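Local atomic coordinates of ribulose-5-phosphate reductase 1 (Staphylococcus aureus, PDB entry 6XHK), a protein that catalyses the NADPH-dependent reduction of D-ribulose 5-phosphate to D-ribitol 5-phosphate, a step in making the poly(ribitol phosphate) teichoic acid of the cell wall. Residues A[167-172]-A[227-232]; A[193-198]-A[221-226]. One frame throughout, in Å; residues are numbered along the deposited sequence.

Contact 1 of 2, residues A[167-172]-A[227-232]; sequences FGIWGD and FECVGG. With NDP (NADPH dihydro-nicotinamide-adenine-dinucleotide phosphate), chain B.
Phe227 lies side by side with Phe167, the two side chains pointing the same way; Phe167 CD1 meets the edge of the Phe227 ring near its plane, 3.9 Å from CE2. CG is anti to the carbonyl carbon in both, chi1 -55° in Phe167 and -70° in Phe227, in keeping with their running alongside. The backbones pair as parallel strands, Ile169 opposite Phe227 and Trp170 opposite Glu228. Three hydrogen bonds establish the register: Phe227 N to Gly168 O (2.9 Å), Trp170 N to Phe227 O (3.0 Å) and Cys229 N to Trp170 O (3.0 Å). The second is the straightest, with 161° at its hydrogen. Beyond the strand ends both segments line NADPH, mainly at its adenosine, with Gly231 by the other ribose, as in a Rossmann fold. Val230 CG2 packs 3.5 Å from Gly171 CA, and the same methyl approaches NADPH N3A at 3.4 Å. Asp172 OD1 accepts a hydrogen bond from ribose O3B (2.6 Å), while its OD2 takes the backbone amides of Lys197 and Thr198. The indole NE1 of Trp170 bonds to Gln241. Helix 174-186 covers the face carrying Ile169 and Phe227, through Leu183; helix 232-245 covers that of Trp170 and Glu228, and strands 191-196 and 251-254 flank the pair within the sheet.

Contact 2 of 2, residues A[193-198]-A[221-226]; sequences YVFGKT and LTFDHA. With NDP (NADPH dihydro-nicotinamide-adenine-dinucleotide phosphate), chain B.
At the lower-numbered end of strand 225-228 in the nucleotide-binding sheet, the 221-224 run leading into that strand packs against aromatic side chains of strand 191-196. Leu221 reaches two of them with different methyls: CD1 sits 3.6 Å from Tyr193 CE2, and CD2 lies at the edge of the Phe195 ring, 3.9 Å from CE2. Its CG is anti to the backbone N (chi1 -169°), and the fork then places one methyl by each ring. Phe195 and Leu221 approach from opposite directions. Tyr193 CE2 also comes within 3.7 Å of the carbonyl Thr222 O, and Phe195 CZ is 4.5 Å from Phe223 CE1, a looser apolar approach. No hydrogen bond joins the segments: strand 166-170 lies between the two strands in this parallel, Rossmann-type sheet, and the nearest CA atoms, those of Tyr193 and Phe223, are 8.5 Å apart. The contact is therefore made by side chains, on the sheet face that carries Trp170 of the intervening strand. Just past the end of strand 191-196 the chain reaches NADPH, where Lys197 CD lies 3.4 Å from adenine C8A and Lys197 NZ is 3.9 Å from O1X of the 2'-phosphate. Phe212 meets the Tyr193 ring edge-to-face, and Trp170 stacks on Phe195.

The centres of the two contacts are about 8 Å apart in the same six-stranded parallel sheet, where strand 166-170 separates strands 191-196 and 225-228. Both segments of contact 2 lie between the two segments of contact 1 in the sequence, and both contacts use strand 225-228 or the residues leading into it. They touch directly: Ile169 O to Phe195 N and Gly171 N to Phe195 O, each 2.8 Å, are probable hydrogen bonds, while Trp170 CH2 packs 3.5 Å from Phe223 CZ. Both also reach NADPH, contact 1 chiefly at the adenine and its ribose, contact 2 through Lys197 beside the adenine, so the loops that follow neighbouring strands together line much of the adenosine part of the cofactor site.

Contact 1 of 2, residues A[167-172]-A[227-232]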
ATOM      1  N   PHE A 167      -9.723 -14.488  11.776  1.00104.33           N
ATOM      2  CA  PHE A 167      -8.872 -14.238  10.624  1.00 86.18           C
ATOM      3  C   PHE A 167      -7.428 -14.684  10.852  1.00 84.89           C
ATOM      4  O   PHE A 167      -6.925 -14.688  11.977  1.00 89.12           O
ATOM      5  CB  PHE A 167      -8.916 -12.757  10.269  1.00 85.54           C
ATOM      6  CG  PHE A 167     -10.299 -12.233  10.053  1.00 89.70           C
ATOM      7  CD1 PHE A 167     -10.866 -12.260   8.783  1.00 95.24           C
ATOM      8  CD2 PHE A 167     -11.020 -11.674  11.094  1.00 89.13           C
ATOM      9  CE1 PHE A 167     -12.140 -11.763   8.558  1.00 88.99           C
ATOM     10  CE2 PHE A 167     -12.295 -11.170  10.880  1.00 91.00           C
ATOM     11  CZ  PHE A 167     -12.857 -11.216   9.614  1.00 90.83           C
ATOM     12  N   GLY A 168      -6.773 -15.087   9.765  1.00 83.48           N
ATOM     13  CA  GLY A 168      -5.335 -15.286   9.757  1.00 92.99           C
ATOM     14  C   GLY A 168      -4.692 -14.383   8.720  1.00 94.90           C
ATOM     15  O   GLY A 168      -5.286 -14.090   7.684  1.00105.41           O
ATOM     16  N   ILE A 169      -3.473 -13.928   9.017  1.00 90.36           N
ATOM     17  CA  ILE A 169      -2.722 -13.021   8.149  1.00 79.47           C
ATOM     18  C   ILE A 169      -1.294 -13.552   8.039  1.00 79.31           C
ATOM     19  O   ILE A 169      -0.583 -13.639   9.049  1.00 83.49           O
ATOM     20  CB  ILE A 169      -2.715 -11.585   8.698  1.00 79.76           C
ATOM     21  CG1 ILE A 169      -4.128 -11.019   8.708  1.00 80.26           C
ATOM     22  CG2 ILE A 169      -1.857 -10.715   7.829  1.00 79.20           C
ATOM     23  CD1 ILE A 169      -4.271  -9.711   9.421  1.00 81.06           C
ATOM     24  N   TRP A 170      -0.873 -13.926   6.830  1.00 78.80           N
ATOM     25  CA  TRP A 170       0.523 -14.291   6.591  1.00 89.61           C
ATOM     26  C   TRP A 170       1.314 -13.082   6.105  1.00 94.60           C
ATOM     27  O   TRP A 170       0.851 -12.334   5.240  1.00 86.11           O
ATOM     28  CB  TRP A 170       0.671 -15.433   5.576  1.00 88.25           C
ATOM     29  CG  TRP A 170       0.743 -16.811   6.181  1.00 85.04           C
ATOM     30  CD1 TRP A 170       1.833 -17.656   6.195  1.00 85.60           C
ATOM     31  CD2 TRP A 170      -0.311 -17.511   6.838  1.00 88.24           C
ATOM     32  NE1 TRP A 170       1.517 -18.829   6.849  1.00 81.61           N
ATOM     33  CE2 TRP A 170       0.207 -18.766   7.249  1.00 81.38           C
ATOM     34  CE3 TRP A 170      -1.647 -17.199   7.133  1.00 82.39           C
ATOM     35  CZ2 TRP A 170      -0.564 -19.695   7.926  1.00 82.36           C
ATOM     36  CZ3 TRP A 170      -2.405 -18.124   7.816  1.00 81.32           C
ATOM     37  CH2 TRP A 170      -1.865 -19.359   8.201  1.00 82.34           C
ATOM     38  N   GLY A 171       2.516 -12.905   6.668  1.00100.48           N
ATOM     39  CA  GLY A 171       3.362 -11.756   6.375  1.00 80.27           C
ATOM     40  C   GLY A 171       3.381 -10.697   7.465  1.00 87.18           C
ATOM     41  O   GLY A 171       2.349 -10.071   7.743  1.00 80.49           O
ATOM     42  N   ASP A 172       4.554 -10.489   8.078  1.00 82.31           N
ATOM     43  CA  ASP A 172       4.751  -9.570   9.195  1.00 83.50           C
ATOM     44  C   ASP A 172       5.263  -8.200   8.735  1.00 89.69           C
ATOM     45  O   ASP A 172       6.025  -7.554   9.456  1.00 94.14           O
ATOM     46  CB  ASP A 172       5.719 -10.192  10.199  1.00 85.02           C
ATOM     47  CG  ASP A 172       6.985 -10.733   9.545  1.00 85.94           C
ATOM     48  OD1 ASP A 172       7.159 -10.543   8.337  1.00 87.80           O
ATOM     49  OD2 ASP A 172       7.843 -11.300  10.241  1.00 87.47           O
ATOM     50  N   PHE A 227      -5.599 -13.984   4.757  1.00103.36           N
ATOM     51  CA  PHE A 227      -5.066 -12.925   3.897  1.00 78.82           C
ATOM     52  C   PHE A 227      -3.599 -13.211   3.634  1.00 78.18           C
ATOM     53  O   PHE A 227      -2.816 -13.337   4.578  1.00 95.41           O
ATOM     54  CB  PHE A 227      -5.203 -11.561   4.551  1.00 78.87           C
ATOM     55  CG  PHE A 227      -6.587 -11.094   4.628  1.00 79.82           C
ATOM     56  CD1 PHE A 227      -7.137 -10.355   3.604  1.00 80.08           C
ATOM     57  CD2 PHE A 227      -7.363 -11.400   5.733  1.00 80.85           C
ATOM     58  CE1 PHE A 227      -8.449  -9.909   3.671  1.00 86.72           C
ATOM     59  CE2 PHE A 227      -8.682 -10.973   5.811  1.00 95.12           C
ATOM     60  CZ  PHE A 227      -9.230 -10.220   4.775  1.00 90.01           C
ATOM     61  N   GLU A 228      -3.228 -13.327   2.369  1.00 78.06           N
ATOM     62  CA  GLU A 228      -1.837 -13.540   1.986  1.00 89.28           C
ATOM     63  C   GLU A 228      -1.192 -12.198   1.638  1.00 88.19           C
ATOM     64  O   GLU A 228      -1.472 -11.631   0.575  1.00 86.22           O
ATOM     65  CB  GLU A 228      -1.737 -14.517   0.820  1.00 79.97           C
ATOM     66  CG  GLU A 228      -0.324 -15.007   0.584  1.00 90.58           C
ATOM     67  CD  GLU A 228       0.329 -14.326  -0.623  1.00109.29           C
ATOM     68  OE1 GLU A 228      -0.337 -13.505  -1.309  1.00117.50           O
ATOM     69  OE2 GLU A 228       1.510 -14.624  -0.888  1.00110.16           O
ATOM     70  N   CYS A 229      -0.322 -11.703   2.534  1.00 81.00           N
ATOM     71  CA  CYS A 229       0.346 -10.409   2.424  1.00 78.12           C
ATOM     72  C   CYS A 229       1.861 -10.584   2.351  1.00 78.81           C
ATOM     73  O   CYS A 229       2.637  -9.794   2.911  1.00 97.51           O
ATOM     74  CB  CYS A 229      -0.044  -9.505   3.585  1.00 78.24           C
ATOM     75  SG  CYS A 229      -1.783  -9.341   3.852  1.00 83.56           S
ATOM     76  N   VAL A 230       2.268 -11.663   1.677  1.00 81.53           N
ATOM     77  CA  VAL A 230       3.645 -12.044   1.381  1.00 80.09           C
ATOM     78  C   VAL A 230       3.797 -12.045  -0.135  1.00105.35           C
ATOM     79  O   VAL A 230       2.868 -12.418  -0.855  1.00114.29           O
ATOM     80  CB  VAL A 230       3.935 -13.450   1.955  1.00 80.31           C
ATOM     81  CG1 VAL A 230       5.344 -13.914   1.677  1.00 81.82           C
ATOM     82  CG2 VAL A 230       3.601 -13.497   3.395  1.00 79.93           C
ATOM     83  N   GLY A 231       4.953 -11.640  -0.645  1.00 95.68           N
ATOM     84  CA  GLY A 231       5.165 -11.655  -2.071  1.00 92.18           C
ATOM     85  C   GLY A 231       6.235 -12.643  -2.505  1.00 90.10           C
ATOM     86  O   GLY A 231       6.802 -13.395  -1.717  1.00104.55           O
ATOM     87  N   GLY A 232       6.498 -12.619  -3.807  1.00 85.82           N
ATOM     88  CA  GLY A 232       7.733 -13.172  -4.305  1.00 88.07           C
ATOM     89  C   GLY A 232       7.795 -14.668  -4.137  1.00 88.29           C
ATOM     90  O   GLY A 232       6.780 -15.365  -4.152  1.00117.98           O
TER
HETATM   91  PA  NDP B 401       7.498  -6.642   2.914  1.00140.77           P
HETATM   92  O1A NDP B 401       8.916  -6.378   2.496  1.00158.92           O
HETATM   93  O2A NDP B 401       7.133  -5.762   4.106  1.00137.07           O
HETATM   94  O5B NDP B 401       7.332  -8.261   3.248  1.00136.42           O
HETATM   95  C5B NDP B 401       6.247  -8.730   4.117  1.00117.39           C
HETATM   96  C4B NDP B 401       6.774  -9.752   5.193  1.00 96.54           C
HETATM   97  O4B NDP B 401       6.509 -10.993   4.881  1.00 89.37           O
HETATM   98  C3B NDP B 401       8.323  -9.683   5.315  1.00 89.51           C
HETATM   99  O3B NDP B 401       8.699  -9.317   6.570  1.00 89.35           O
HETATM  100  C2B NDP B 401       8.854 -11.093   5.094  1.00 82.78           C
HETATM  101  O2B NDP B 401       9.916 -11.262   6.125  1.00 77.84           O
HETATM  102  C1B NDP B 401       7.810 -11.843   5.345  1.00 88.49           C
HETATM  103  N9A NDP B 401       7.858 -13.191   4.770  1.00 92.88           N
HETATM  104  C8A NDP B 401       8.764 -13.733   3.905  1.00103.79           C
HETATM  105  N7A NDP B 401       8.412 -15.026   3.655  1.00 92.22           N
HETATM  106  C5A NDP B 401       7.315 -15.274   4.354  1.00 93.77           C
HETATM  107  C6A NDP B 401       6.469 -16.546   4.480  1.00 81.84           C
HETATM  108  N6A NDP B 401       6.855 -17.722   3.732  1.00 84.99           N
HETATM  109  N1A NDP B 401       5.324 -16.533   5.328  1.00 66.98           N
HETATM  110  C2A NDP B 401       4.956 -15.346   6.069  1.00 64.85           C
HETATM  111  N3A NDP B 401       5.778 -14.126   5.936  1.00 79.88           N
HETATM  112  C4A NDP B 401       6.974 -14.143   5.047  1.00 88.69           C
HETATM  113  O3  NDP B 401       6.421  -6.240   1.676  1.00134.05           O
HETATM  114  PN  NDP B 401       4.798  -5.789   1.885  1.00135.47           P
HETATM  115  O1N NDP B 401       4.285  -6.224   3.261  1.00144.51           O
HETATM  116  O2N NDP B 401       4.684  -4.301   1.827  1.00151.93           O
HETATM  117  O5D NDP B 401       3.933  -6.465   0.632  1.00131.84           O
HETATM  118  C5D NDP B 401       4.473  -7.604  -0.073  1.00127.78           C
HETATM  119  C4D NDP B 401       3.874  -7.905  -1.357  1.00124.75           C
HETATM  120  O4D NDP B 401       2.509  -7.138  -1.609  1.00115.63           O
HETATM  121  C3D NDP B 401       4.774  -7.506  -2.550  1.00137.61           C
HETATM  122  O3D NDP B 401       4.825  -8.601  -3.565  1.00143.04           O
HETATM  123  C2D NDP B 401       4.212  -6.378  -3.050  1.00142.46           C
HETATM  124  O2D NDP B 401       4.515  -6.128  -4.459  1.00152.90           O
HETATM  125  C1D NDP B 401       2.612  -6.583  -2.803  1.00126.08           C
HETATM  126  N1N NDP B 401       1.785  -5.371  -2.989  1.00119.50           N
HETATM  127  C2N NDP B 401       0.484  -5.556  -3.636  1.00134.05           C
HETATM  128  C3N NDP B 401      -0.407  -4.384  -4.084  1.00141.63           C
HETATM  129  C7N NDP B 401      -1.783  -4.715  -4.793  1.00144.56           C
HETATM  130  O7N NDP B 401      -2.314  -3.896  -5.504  1.00156.21           O
HETATM  131  N7N NDP B 401      -2.400  -6.025  -4.571  1.00131.37           N
HETATM  132  C4N NDP B 401      -0.067  -2.957  -3.586  1.00139.28           C
HETATM  133  C5N NDP B 401       1.396  -2.811  -3.112  1.00131.03           C
HETATM  134  C6N NDP B 401       2.192  -4.023  -2.581  1.00116.03           C
HETATM  135  P2B NDP B 401      11.427 -11.460   5.555  1.00106.76           P
HETATM  136  O1X NDP B 401      11.463 -12.483   4.440  1.00 99.07           O
HETATM  137  O2X NDP B 401      11.890 -10.126   4.995  1.00115.68           O
HETATM  138  O3X NDP B 401      12.302 -11.933   6.705  1.00120.52           O

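Contact 2 of 2, residues A[193-198]-A[221-226]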
ATOM      1  N   TYR A 193      -5.045 -13.623  13.974  1.00 89.91           N
ATOM      2  CA  TYR A 193      -3.754 -14.287  14.127  1.00 93.74           C
ATOM      3  C   TYR A 193      -2.831 -13.821  13.005  1.00 91.43           C
ATOM      4  O   TYR A 193      -3.261 -13.695  11.856  1.00 83.16           O
ATOM      5  CB  TYR A 193      -3.886 -15.838  14.066  1.00 95.39           C
ATOM      6  CG  TYR A 193      -4.778 -16.503  15.104  1.00103.05           C
ATOM      7  CD1 TYR A 193      -5.145 -15.848  16.270  1.00105.55           C
ATOM      8  CD2 TYR A 193      -5.303 -17.769  14.880  1.00101.56           C
ATOM      9  CE1 TYR A 193      -5.970 -16.440  17.205  1.00104.32           C
ATOM     10  CE2 TYR A 193      -6.131 -18.369  15.807  1.00106.71           C
ATOM     11  CZ  TYR A 193      -6.463 -17.699  16.971  1.00103.64           C
ATOM     12  OH  TYR A 193      -7.288 -18.297  17.903  1.00 95.97           O
ATOM     13  N   VAL A 194      -1.559 -13.590  13.326  1.00 90.08           N
ATOM     14  CA  VAL A 194      -0.574 -13.117  12.357  1.00 84.16           C
ATOM     15  C   VAL A 194       0.582 -14.114  12.344  1.00 82.98           C
ATOM     16  O   VAL A 194       1.034 -14.568  13.402  1.00 84.30           O
ATOM     17  CB  VAL A 194      -0.088 -11.681  12.686  1.00 88.62           C
ATOM     18  CG1 VAL A 194       1.070 -11.245  11.784  1.00 82.61           C
ATOM     19  CG2 VAL A 194      -1.235 -10.698  12.601  1.00 83.14           C
ATOM     20  N   PHE A 195       1.041 -14.467  11.146  1.00 82.05           N
ATOM     21  CA  PHE A 195       2.124 -15.424  10.952  1.00 93.28           C
ATOM     22  C   PHE A 195       3.265 -14.734  10.224  1.00 96.37           C
ATOM     23  O   PHE A 195       3.052 -14.124   9.167  1.00 81.48           O
ATOM     24  CB  PHE A 195       1.645 -16.650  10.153  1.00 90.51           C
ATOM     25  CG  PHE A 195       0.454 -17.333  10.769  1.00 96.18           C
ATOM     26  CD1 PHE A 195      -0.827 -16.823  10.585  1.00 82.12           C
ATOM     27  CD2 PHE A 195       0.619 -18.454  11.567  1.00 93.32           C
ATOM     28  CE1 PHE A 195      -1.916 -17.426  11.172  1.00 83.06           C
ATOM     29  CE2 PHE A 195      -0.454 -19.046  12.149  1.00 84.86           C
ATOM     30  CZ  PHE A 195      -1.728 -18.528  11.955  1.00 84.43           C
ATOM     31  N   GLY A 196       4.470 -14.834  10.780  1.00 83.83           N
ATOM     32  CA  GLY A 196       5.592 -14.178  10.152  1.00 84.34           C
ATOM     33  C   GLY A 196       6.886 -14.903  10.383  1.00 86.09           C
ATOM     34  O   GLY A 196       6.870 -16.079  10.741  1.00 86.60           O
ATOM     35  N   LYS A 197       8.006 -14.197  10.232  1.00 87.41           N
ATOM     36  CA  LYS A 197       9.337 -14.796  10.292  1.00102.27           C
ATOM     37  C   LYS A 197      10.285 -14.220  11.354  1.00 91.94           C
ATOM     38  O   LYS A 197      11.226 -14.922  11.732  1.00 94.03           O
ATOM     39  CB  LYS A 197      10.038 -14.677   8.926  1.00 97.07           C
ATOM     40  CG  LYS A 197       9.455 -15.514   7.806  1.00 88.48           C
ATOM     41  CD  LYS A 197      10.215 -15.325   6.493  1.00 89.31           C
ATOM     42  CE  LYS A 197      11.620 -15.934   6.544  1.00106.67           C
ATOM     43  NZ  LYS A 197      12.231 -16.230   5.211  1.00109.30           N
ATOM     44  N   THR A 198      10.103 -12.981  11.827  1.00106.80           N
ATOM     45  CA  THR A 198      11.116 -12.308  12.643  1.00105.42           C
ATOM     46  C   THR A 198      10.496 -11.685  13.883  1.00 95.11           C
ATOM     47  O   THR A 198       9.434 -11.056  13.800  1.00 93.35           O
ATOM     48  CB  THR A 198      11.841 -11.215  11.845  1.00 95.87           C
ATOM     49  OG1 THR A 198      10.915 -10.559  10.972  1.00123.94           O
ATOM     50  CG2 THR A 198      12.967 -11.816  11.027  1.00102.16           C
ATOM     51  N   LEU A 221      -4.508 -25.409  15.541  1.00107.25           N
ATOM     52  CA  LEU A 221      -4.841 -24.009  15.381  1.00100.63           C
ATOM     53  C   LEU A 221      -5.764 -23.866  14.190  1.00108.98           C
ATOM     54  O   LEU A 221      -5.617 -24.568  13.184  1.00116.77           O
ATOM     55  CB  LEU A 221      -3.572 -23.186  15.189  1.00110.79           C
ATOM     56  CG  LEU A 221      -3.639 -21.661  15.253  1.00103.55           C
ATOM     57  CD1 LEU A 221      -4.024 -21.188  16.657  1.00 93.80           C
ATOM     58  CD2 LEU A 221      -2.282 -21.151  14.854  1.00 99.06           C
ATOM     59  N   THR A 222      -6.739 -22.970  14.311  1.00118.12           N
ATOM     60  CA  THR A 222      -7.757 -22.944  13.273  1.00127.43           C
ATOM     61  C   THR A 222      -8.336 -21.547  13.090  1.00127.75           C
ATOM     62  O   THR A 222      -8.361 -20.738  14.022  1.00146.56           O
ATOM     63  CB  THR A 222      -8.875 -23.933  13.592  1.00128.96           C
ATOM     64  OG1 THR A 222      -9.742 -24.023  12.457  1.00145.19           O
ATOM     65  CG2 THR A 222      -9.666 -23.474  14.825  1.00111.98           C
ATOM     66  N   PHE A 223      -8.836 -21.304  11.876  1.00103.34           N
ATOM     67  CA  PHE A 223      -9.384 -20.024  11.439  1.00 93.47           C
ATOM     68  C   PHE A 223     -10.167 -20.262  10.154  1.00 96.32           C
ATOM     69  O   PHE A 223      -9.939 -21.254   9.454  1.00 91.99           O
ATOM     70  CB  PHE A 223      -8.275 -19.004  11.178  1.00 88.80           C
ATOM     71  CG  PHE A 223      -7.187 -19.517  10.269  1.00 87.22           C
ATOM     72  CD1 PHE A 223      -6.086 -20.190  10.781  1.00 87.19           C
ATOM     73  CD2 PHE A 223      -7.272 -19.314   8.891  1.00 86.13           C
ATOM     74  CE1 PHE A 223      -5.094 -20.649   9.932  1.00 94.41           C
ATOM     75  CE2 PHE A 223      -6.287 -19.772   8.043  1.00 85.08           C
ATOM     76  CZ  PHE A 223      -5.197 -20.439   8.559  1.00 85.12           C
ATOM     77  N   ASP A 224     -11.067 -19.325   9.819  1.00 92.02           N
ATOM     78  CA  ASP A 224     -11.944 -19.512   8.668  1.00 92.90           C
ATOM     79  C   ASP A 224     -11.692 -18.585   7.485  1.00 93.98           C
ATOM     80  O   ASP A 224     -12.219 -18.855   6.399  1.00102.64           O
ATOM     81  CB  ASP A 224     -13.431 -19.406   9.073  1.00100.95           C
ATOM     82  CG  ASP A 224     -13.728 -18.242   9.995  1.00117.94           C
ATOM     83  OD1 ASP A 224     -12.951 -18.016  10.946  1.00127.07           O
ATOM     84  OD2 ASP A 224     -14.736 -17.540   9.755  1.00130.03           O
ATOM     85  N   HIS A 225     -10.917 -17.518   7.646  1.00 90.97           N
ATOM     86  CA  HIS A 225     -10.669 -16.583   6.552  1.00 87.11           C
ATOM     87  C   HIS A 225      -9.221 -16.125   6.664  1.00 91.72           C
ATOM     88  O   HIS A 225      -8.736 -15.876   7.772  1.00 89.99           O
ATOM     89  CB  HIS A 225     -11.588 -15.358   6.626  1.00 89.66           C
ATOM     90  CG  HIS A 225     -12.950 -15.571   6.050  1.00 90.15           C
ATOM     91  ND1 HIS A 225     -13.822 -16.520   6.534  1.00 96.95           N
ATOM     92  CD2 HIS A 225     -13.596 -14.950   5.039  1.00 98.21           C
ATOM     93  CE1 HIS A 225     -14.944 -16.483   5.840  1.00102.35           C
ATOM     94  NE2 HIS A 225     -14.833 -15.539   4.923  1.00104.17           N
ATOM     95  N   ALA A 226      -8.528 -15.989   5.536  1.00 89.19           N
ATOM     96  CA  ALA A 226      -7.108 -15.660   5.611  1.00 81.75           C
ATOM     97  C   ALA A 226      -6.732 -14.669   4.525  1.00 91.12           C
ATOM     98  O   ALA A 226      -7.440 -14.519   3.527  1.00 88.11           O
ATOM     99  CB  ALA A 226      -6.234 -16.908   5.522  1.00107.55           C
TER
HETATM  100  PA  NDP B 401       7.498  -6.642   2.914  1.00140.77           P
HETATM  101  O1A NDP B 401       8.916  -6.378   2.496  1.00158.92           O
HETATM  102  O2A NDP B 401       7.133  -5.762   4.106  1.00137.07           O
HETATM  103  O5B NDP B 401       7.332  -8.261   3.248  1.00136.42           O
HETATM  104  C5B NDP B 401       6.247  -8.730   4.117  1.00117.39           C
HETATM  105  C4B NDP B 401       6.774  -9.752   5.193  1.00 96.54           C
HETATM  106  O4B NDP B 401       6.509 -10.993   4.881  1.00 89.37           O
HETATM  107  C3B NDP B 401       8.323  -9.683   5.315  1.00 89.51           C
HETATM  108  O3B NDP B 401       8.699  -9.317   6.570  1.00 89.35           O
HETATM  109  C2B NDP B 401       8.854 -11.093   5.094  1.00 82.78           C
HETATM  110  O2B NDP B 401       9.916 -11.262   6.125  1.00 77.84           O
HETATM  111  C1B NDP B 401       7.810 -11.843   5.345  1.00 88.49           C
HETATM  112  N9A NDP B 401       7.858 -13.191   4.770  1.00 92.88           N
HETATM  113  C8A NDP B 401       8.764 -13.733   3.905  1.00103.79           C
HETATM  114  N7A NDP B 401       8.412 -15.026   3.655  1.00 92.22           N
HETATM  115  C5A NDP B 401       7.315 -15.274   4.354  1.00 93.77           C
HETATM  116  C6A NDP B 401       6.469 -16.546   4.480  1.00 81.84           C
HETATM  117  N6A NDP B 401       6.855 -17.722   3.732  1.00 84.99           N
HETATM  118  N1A NDP B 401       5.324 -16.533   5.328  1.00 66.98           N
HETATM  119  C2A NDP B 401       4.956 -15.346   6.069  1.00 64.85           C
HETATM  120  N3A NDP B 401       5.778 -14.126   5.936  1.00 79.88           N
HETATM  121  C4A NDP B 401       6.974 -14.143   5.047  1.00 88.69           C
HETATM  122  O3  NDP B 401       6.421  -6.240   1.676  1.00134.05           O
HETATM  123  PN  NDP B 401       4.798  -5.789   1.885  1.00135.47           P
HETATM  124  O1N NDP B 401       4.285  -6.224   3.261  1.00144.51           O
HETATM  125  O2N NDP B 401       4.684  -4.301   1.827  1.00151.93           O
HETATM  126  O5D NDP B 401       3.933  -6.465   0.632  1.00131.84           O
HETATM  127  C5D NDP B 401       4.473  -7.604  -0.073  1.00127.78           C
HETATM  128  C4D NDP B 401       3.874  -7.905  -1.357  1.00124.75           C
HETATM  129  O4D NDP B 401       2.509  -7.138  -1.609  1.00115.63           O
HETATM  130  C3D NDP B 401       4.774  -7.506  -2.550  1.00137.61           C
HETATM  131  O3D NDP B 401       4.825  -8.601  -3.565  1.00143.04           O
HETATM  132  C2D NDP B 401       4.212  -6.378  -3.050  1.00142.46           C
HETATM  133  O2D NDP B 401       4.515  -6.128  -4.459  1.00152.90           O
HETATM  134  C1D NDP B 401       2.612  -6.583  -2.803  1.00126.08           C
HETATM  135  N1N NDP B 401       1.785  -5.371  -2.989  1.00119.50           N
HETATM  136  C2N NDP B 401       0.484  -5.556  -3.636  1.00134.05           C
HETATM  137  C3N NDP B 401      -0.407  -4.384  -4.084  1.00141.63           C
HETATM  138  C7N NDP B 401      -1.783  -4.715  -4.793  1.00144.56           C
HETATM  139  O7N NDP B 401      -2.314  -3.896  -5.504  1.00156.21           O
HETATM  140  N7N NDP B 401      -2.400  -6.025  -4.571  1.00131.37           N
HETATM  141  C4N NDP B 401      -0.067  -2.957  -3.586  1.00139.28           C
HETATM  142  C5N NDP B 401       1.396  -2.811  -3.112  1.00131.03           C
HETATM  143  C6N NDP B 401       2.192  -4.023  -2.581  1.00116.03           C
HETATM  144  P2B NDP B 401      11.427 -11.460   5.555  1.00106.76           P
HETATM  145  O1X NDP B 401      11.463 -12.483   4.440  1.00 99.07           O
HETATM  146  O2X NDP B 401      11.890 -10.126   4.995  1.00115.68           O
HETATM  147  O3X NDP B 401      12.302 -11.933   6.705  1.00120.52           O